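Local coordinates for conserved hypothetical protein (Enterococcus faecalis, PDB 1Z6M) that is of unknown function but adopts a thioredoxin-like fold with a CxxC pattern at a helix start, consistent with a thiol-disulfide oxidoreductase role, at residues H21-I35 with V57-F69. Sequence-based numbering, arbitrary orientation.
Sequences HIGESNAPVKMIEFI and VKSGKVERIIKLF
Glu33 and Arg64 meet in a bidentate, side-on salt bridge on the sheet face they share with Met31 and Ile66. Arg64 NE lies 2.7 Å from Glu33 OE2 and Arg64 NH2 2.8 Å from Glu33 OE1, the latter bond nearly straight (177°) and using the syn lone pair; both oxygens lie close to the guanidinium plane, and the two bonds limit how it can turn against the carboxylate. A bend at chi3 (71°) turns the guanidinium of Arg64 to the carboxylate. Glu33 OE1 takes a second bond, from Trp45, which probably helps compensate the buried carboxylate.

Strands 29-35 and 62-68 run parallel, their axes 4.7 Å apart, and backbone bonds alternate between them, the first from Val29 N to Lys61 O and the last from Phe69 N to Ile35 O, while Ile22 pairs antiparallel with Arg64 along the other edge of 62-68. Side chains pack closely here: Ile35 CG1 lies 3.6 Å from Leu68 CD2. On the opposite face, Lys67 CD sits over the Phe34 ring, 3.8 Å from its centroid, a CH-pi contact.

Around the Glu24-Ala27 turn, Gly23, Glu24, Ser25 and Pro28 are solvent-exposed and waters bridge the segments. Lys30 NZ reaches Glu63 OE1 at 2.8 Å, on the anti side and out of the carboxylate plane, and also bonds Ser25 O and Ala27 O. One water joins Glu63 OE2 (2.6 Å) to Gly23 O; another links Glu24 OE1 to Gly60 O, at the Schellman motif that ends helix 40-58.

Strands 29-35 and 62-68 with helix 40-58 form a beta-alpha-beta unit of the thioredoxin-like fold. Leu53 and Phe46 of that helix pack on the Met31 and Arg64 face, helix 132-145 touches Phe34 and Lys67 on the other, and strand 152-155 continues the sheet beyond 29-35.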
loop_
_atom_site.group_PDB
_atom_site.type_symbol
_atom_site.label_atom_id
_atom_site.label_comp_id
_atom_site.label_asym_id
_atom_site.label_seq_id
_atom_site.Cartn_x
_atom_site.Cartn_y
_atom_site.Cartn_z
ATOM N N HIS A 21 -7.794 -0.538 6.271
ATOM C CA HIS A 21 -7.535 -1.485 7.356
ATOM C C HIS A 21 -7.953 -2.884 6.957
ATOM O O HIS A 21 -9.110 -3.105 6.612
ATOM C CB HIS A 21 -8.300 -1.076 8.608
ATOM C CG HIS A 21 -7.802 0.189 9.218
ATOM N ND1 HIS A 21 -8.055 1.428 8.671
ATOM C CD2 HIS A 21 -7.077 0.412 10.338
ATOM C CE1 HIS A 21 -7.497 2.358 9.425
ATOM N NE2 HIS A 21 -6.882 1.767 10.430
ATOM N N ILE A 22 -7.015 -3.817 7.032
ATOM C CA ILE A 22 -7.275 -5.231 6.735
ATOM C C ILE A 22 -6.968 -6.026 7.992
ATOM O O ILE A 22 -5.846 -5.988 8.490
ATOM C CB ILE A 22 -6.385 -5.752 5.567
ATOM C CG1 ILE A 22 -6.602 -4.944 4.279
ATOM C CG2 ILE A 22 -6.576 -7.248 5.340
ATOM C CD1 ILE A 22 -8.043 -4.898 3.769
ATOM N N GLY A 23 -7.965 -6.737 8.504
ATOM C CA GLY A 23 -7.773 -7.528 9.703
ATOM C C GLY A 23 -8.494 -6.960 10.906
ATOM O O GLY A 23 -9.225 -5.966 10.807
ATOM N N GLU A 24 -8.277 -7.594 12.047
ATOM C CA GLU A 24 -8.941 -7.204 13.287
ATOM C C GLU A 24 -8.349 -5.931 13.898
ATOM O O GLU A 24 -7.137 -5.795 13.993
ATOM C CB GLU A 24 -8.879 -8.367 14.274
ATOM C CG GLU A 24 -9.571 -9.621 13.747
ATOM C CD GLU A 24 -9.379 -10.848 14.631
ATOM O OE1 GLU A 24 -9.237 -10.692 15.859
ATOM O OE2 GLU A 24 -9.377 -11.972 14.084
ATOM N N SER A 25 -9.210 -5.004 14.318
ATOM C CA SER A 25 -8.747 -3.737 14.909
ATOM C C SER A 25 -7.902 -3.933 16.165
ATOM O O SER A 25 -7.075 -3.095 16.502
ATOM C CB SER A 25 -9.930 -2.825 15.225
ATOM O OG SER A 25 -10.639 -2.510 14.048
ATOM N N ASN A 26 -8.135 -5.048 16.851
ATOM C CA ASN A 26 -7.332 -5.239 18.055
ATOM C C ASN A 26 -6.128 -6.163 17.857
ATOM O O ASN A 26 -5.431 -6.492 18.815
ATOM C CB ASN A 26 -8.200 -5.734 19.224
ATOM C CG ASN A 26 -9.272 -4.737 19.625
ATOM O OD1 ASN A 26 -10.464 -5.003 19.475
ATOM N ND2 ASN A 26 -8.854 -3.584 20.136
ATOM N N ALA A 27 -5.833 -6.518 16.604
ATOM C CA ALA A 27 -4.647 -7.342 16.335
ATOM C C ALA A 27 -3.411 -6.650 16.896
ATOM O O ALA A 27 -3.241 -5.444 16.718
ATOM C CB ALA A 27 -4.483 -7.610 14.863
ATOM N N PRO A 28 -2.562 -7.397 17.618
ATOM C CA PRO A 28 -1.400 -6.796 18.280
ATOM C C PRO A 28 -0.336 -6.230 17.335
ATOM O O PRO A 28 0.283 -5.206 17.642
ATOM C CB PRO A 28 -0.834 -7.951 19.122
ATOM C CG PRO A 28 -1.376 -9.195 18.486
ATOM C CD PRO A 28 -2.713 -8.832 17.947
ATOM N N VAL A 29 -0.134 -6.871 16.190
ATOM C CA VAL A 29 0.916 -6.437 15.276
ATOM C C VAL A 29 0.301 -5.538 14.213
ATOM O O VAL A 29 -0.583 -5.964 13.468
ATOM C CB VAL A 29 1.670 -7.629 14.647
ATOM C CG1 VAL A 29 2.704 -7.138 13.642
ATOM C CG2 VAL A 29 2.330 -8.476 15.738
ATOM N N LYS A 30 0.768 -4.292 14.165
ATOM C CA LYS A 30 0.274 -3.318 13.195
ATOM C C LYS A 30 1.294 -3.180 12.088
ATOM O O LYS A 30 2.434 -2.789 12.335
ATOM C CB LYS A 30 0.048 -1.956 13.860
ATOM C CG LYS A 30 -0.872 -1.973 15.096
ATOM C CD LYS A 30 -2.249 -2.554 14.795
ATOM C CE LYS A 30 -3.201 -2.331 15.956
ATOM N NZ LYS A 30 -4.441 -3.117 15.783
HETATM N N MSE A 31 0.885 -3.531 10.875
HETATM C CA MSE A 31 1.764 -3.500 9.710
HETATM C C MSE A 31 1.357 -2.326 8.837
HETATM O O MSE A 31 0.272 -2.337 8.263
HETATM C CB MSE A 31 1.641 -4.816 8.935
HETATM C CG MSE A 31 2.526 -4.909 7.692
HETATM SE SE MSE A 31 2.464 -6.567 6.866
HETATM C CE MSE A 31 2.988 -7.643 8.249
ATOM N N ILE A 32 2.224 -1.325 8.743
ATOM C CA ILE A 32 1.946 -0.115 7.969
ATOM C C ILE A 32 2.635 -0.214 6.615
ATOM O O ILE A 32 3.832 -0.479 6.545
ATOM C CB ILE A 32 2.409 1.136 8.755
ATOM C CG1 ILE A 32 1.501 1.355 9.984
ATOM C CG2 ILE A 32 2.411 2.380 7.868
ATOM C CD1 ILE A 32 2.107 2.227 11.064
ATOM N N GLU A 33 1.875 -0.014 5.541
ATOM C CA GLU A 33 2.394 -0.223 4.189
ATOM C C GLU A 33 2.147 1.004 3.336
ATOM O O GLU A 33 1.003 1.274 2.946
ATOM C CB GLU A 33 1.722 -1.442 3.528
ATOM C CG GLU A 33 1.776 -2.674 4.406
ATOM C CD GLU A 33 1.036 -3.879 3.874
ATOM O OE1 GLU A 33 1.010 -4.136 2.641
ATOM O OE2 GLU A 33 0.503 -4.605 4.727
ATOM N N PHE A 34 3.213 1.733 3.020
ATOM C CA PHE A 34 3.134 2.839 2.065
ATOM C C PHE A 34 3.425 2.272 0.686
ATOM O O PHE A 34 4.520 1.765 0.428
ATOM C CB PHE A 34 4.159 3.934 2.398
ATOM C CG PHE A 34 3.814 4.754 3.609
ATOM C CD1 PHE A 34 4.146 4.309 4.892
ATOM C CD2 PHE A 34 3.145 5.972 3.474
ATOM C CE1 PHE A 34 3.840 5.076 6.017
ATOM C CE2 PHE A 34 2.829 6.731 4.584
ATOM C CZ PHE A 34 3.168 6.288 5.853
ATOM N N ILE A 35 2.432 2.335 -0.192
ATOM C CA ILE A 35 2.559 1.741 -1.510
ATOM C C ILE A 35 1.936 2.647 -2.571
ATOM O O ILE A 35 1.112 3.523 -2.278
ATOM C CB ILE A 35 1.911 0.327 -1.612
ATOM C CG1 ILE A 35 0.416 0.395 -1.351
ATOM C CG2 ILE A 35 2.616 -0.706 -0.689
ATOM C CD1 ILE A 35 -0.308 -0.888 -1.766
ATOM N N VAL A 57 -3.382 -12.242 9.098
ATOM C CA VAL A 57 -4.591 -11.452 9.272
ATOM C C VAL A 57 -5.734 -12.337 9.771
ATOM O O VAL A 57 -6.443 -11.980 10.713
ATOM C CB VAL A 57 -4.971 -10.735 7.942
ATOM C CG1 VAL A 57 -6.425 -10.276 7.946
ATOM C CG2 VAL A 57 -4.023 -9.555 7.693
ATOM N N LYS A 58 -5.884 -13.504 9.156
ATOM C CA LYS A 58 -6.960 -14.415 9.534
ATOM C C LYS A 58 -6.821 -14.905 10.972
ATOM O O LYS A 58 -7.821 -15.050 11.679
ATOM C CB LYS A 58 -7.017 -15.608 8.582
ATOM C CG LYS A 58 -8.080 -16.646 8.958
ATOM C CD LYS A 58 -9.485 -16.077 8.870
ATOM C CE LYS A 58 -10.511 -17.071 9.393
ATOM N NZ LYS A 58 -11.894 -16.713 8.965
ATOM N N SER A 59 -5.589 -15.166 11.391
ATOM C CA SER A 59 -5.315 -15.672 12.739
ATOM C C SER A 59 -5.426 -14.610 13.844
ATOM O O SER A 59 -5.279 -14.936 15.024
ATOM C CB SER A 59 -3.923 -16.284 12.779
ATOM O OG SER A 59 -2.954 -15.257 12.723
ATOM N N GLY A 60 -5.644 -13.351 13.461
ATOM C CA GLY A 60 -5.815 -12.257 14.418
ATOM C C GLY A 60 -4.518 -11.620 14.894
ATOM O O GLY A 60 -4.544 -10.747 15.748
ATOM N N LYS A 61 -3.386 -12.065 14.352
ATOM C CA LYS A 61 -2.077 -11.575 14.778
ATOM C C LYS A 61 -1.765 -10.190 14.209
ATOM O O LYS A 61 -1.212 -9.343 14.912
ATOM C CB LYS A 61 -0.977 -12.577 14.398
ATOM C CG LYS A 61 0.443 -12.172 14.762
ATOM C CD LYS A 61 0.752 -12.344 16.236
ATOM C CE LYS A 61 2.255 -12.243 16.446
ATOM N NZ LYS A 61 2.731 -12.649 17.788
ATOM N N VAL A 62 -2.129 -9.969 12.948
ATOM C CA VAL A 62 -1.747 -8.765 12.220
ATOM C C VAL A 62 -2.954 -7.982 11.730
ATOM O O VAL A 62 -3.921 -8.563 11.231
ATOM C CB VAL A 62 -0.859 -9.135 11.001
ATOM C CG1 VAL A 62 -0.705 -7.959 10.028
ATOM C CG2 VAL A 62 0.502 -9.641 11.452
ATOM N N GLU A 63 -2.884 -6.662 11.892
ATOM C CA GLU A 63 -3.744 -5.738 11.164
ATOM C C GLU A 63 -2.867 -4.964 10.189
ATOM O O GLU A 63 -1.842 -4.409 10.584
ATOM C CB GLU A 63 -4.422 -4.749 12.111
ATOM C CG GLU A 63 -5.409 -3.807 11.398
ATOM C CD GLU A 63 -5.957 -2.689 12.275
ATOM O OE1 GLU A 63 -5.322 -2.326 13.286
ATOM O OE2 GLU A 63 -7.040 -2.154 11.938
ATOM N N ARG A 64 -3.265 -4.935 8.922
ATOM C CA ARG A 64 -2.543 -4.148 7.926
ATOM C C ARG A 64 -3.222 -2.810 7.784
ATOM O O ARG A 64 -4.459 -2.731 7.760
ATOM C CB ARG A 64 -2.540 -4.842 6.572
ATOM C CG ARG A 64 -1.929 -6.236 6.592
ATOM C CD ARG A 64 -2.222 -6.970 5.295
ATOM N NE ARG A 64 -1.453 -6.398 4.193
ATOM C CZ ARG A 64 -1.531 -6.804 2.929
ATOM N NH1 ARG A 64 -2.375 -7.768 2.580
ATOM N NH2 ARG A 64 -0.764 -6.232 2.007
ATOM N N ILE A 65 -2.402 -1.761 7.694
ATOM C CA ILE A 65 -2.903 -0.421 7.398
ATOM C C ILE A 65 -2.205 0.034 6.123
ATOM O O ILE A 65 -1.025 0.392 6.119
ATOM C CB ILE A 65 -2.706 0.591 8.556
ATOM C CG1 ILE A 65 -3.284 0.053 9.870
ATOM C CG2 ILE A 65 -3.357 1.919 8.193
ATOM C CD1 ILE A 65 -2.268 -0.711 10.738
ATOM N N ILE A 66 -2.959 -0.027 5.030
ATOM C CA ILE A 66 -2.418 0.195 3.699
ATOM C C ILE A 66 -2.639 1.651 3.308
ATOM O O ILE A 66 -3.794 2.111 3.224
ATOM C CB ILE A 66 -3.021 -0.796 2.680
ATOM C CG1 ILE A 66 -2.670 -2.242 3.078
ATOM C CG2 ILE A 66 -2.512 -0.497 1.265
ATOM C CD1 ILE A 66 -3.477 -3.306 2.344
ATOM N N LYS A 67 -1.527 2.347 3.100
ATOM C CA LYS A 67 -1.509 3.777 2.829
ATOM C C LYS A 67 -1.161 3.993 1.372
ATOM O O LYS A 67 -0.010 3.804 0.971
ATOM C CB LYS A 67 -0.518 4.469 3.769
ATOM C CG LYS A 67 -0.952 4.301 5.234
ATOM C CD LYS A 67 0.038 4.891 6.208
ATOM C CE LYS A 67 -0.339 4.590 7.655
ATOM N NZ LYS A 67 -1.390 5.516 8.216
ATOM N N LEU A 68 -2.167 4.371 0.591
ATOM C CA LEU A 68 -1.991 4.552 -0.854
ATOM C C LEU A 68 -1.413 5.935 -1.092
ATOM O O LEU A 68 -2.093 6.951 -0.920
ATOM C CB LEU A 68 -3.308 4.317 -1.594
ATOM C CG LEU A 68 -3.882 2.907 -1.391
ATOM C CD1 LEU A 68 -5.174 2.773 -2.172
ATOM C CD2 LEU A 68 -2.916 1.810 -1.795
ATOM N N PHE A 69 -0.126 5.939 -1.433
ATOM C CA PHE A 69 0.702 7.140 -1.494
ATOM C C PHE A 69 0.707 7.635 -2.942
ATOM O O PHE A 69 1.356 7.033 -3.821
ATOM C CB PHE A 69 2.108 6.718 -1.028
ATOM C CG PHE A 69 3.096 7.839 -0.756
ATOM C CD1 PHE A 69 2.807 9.185 -0.969
ATOM C CD2 PHE A 69 4.375 7.499 -0.311
ATOM C CE1 PHE A 69 3.788 10.164 -0.716
ATOM C CE2 PHE A 69 5.333 8.461 -0.062
ATOM C CZ PHE A 69 5.044 9.799 -0.273
HETATM O O HOH W 1 -9.293 -3.291 11.165
HETATM O O HOH W 2 -6.308 -9.653 12.137
HETATM O O HOH W 3 -6.876 -10.410 16.977
HETATM O O HOH W 4 -9.606 -12.724 11.474
#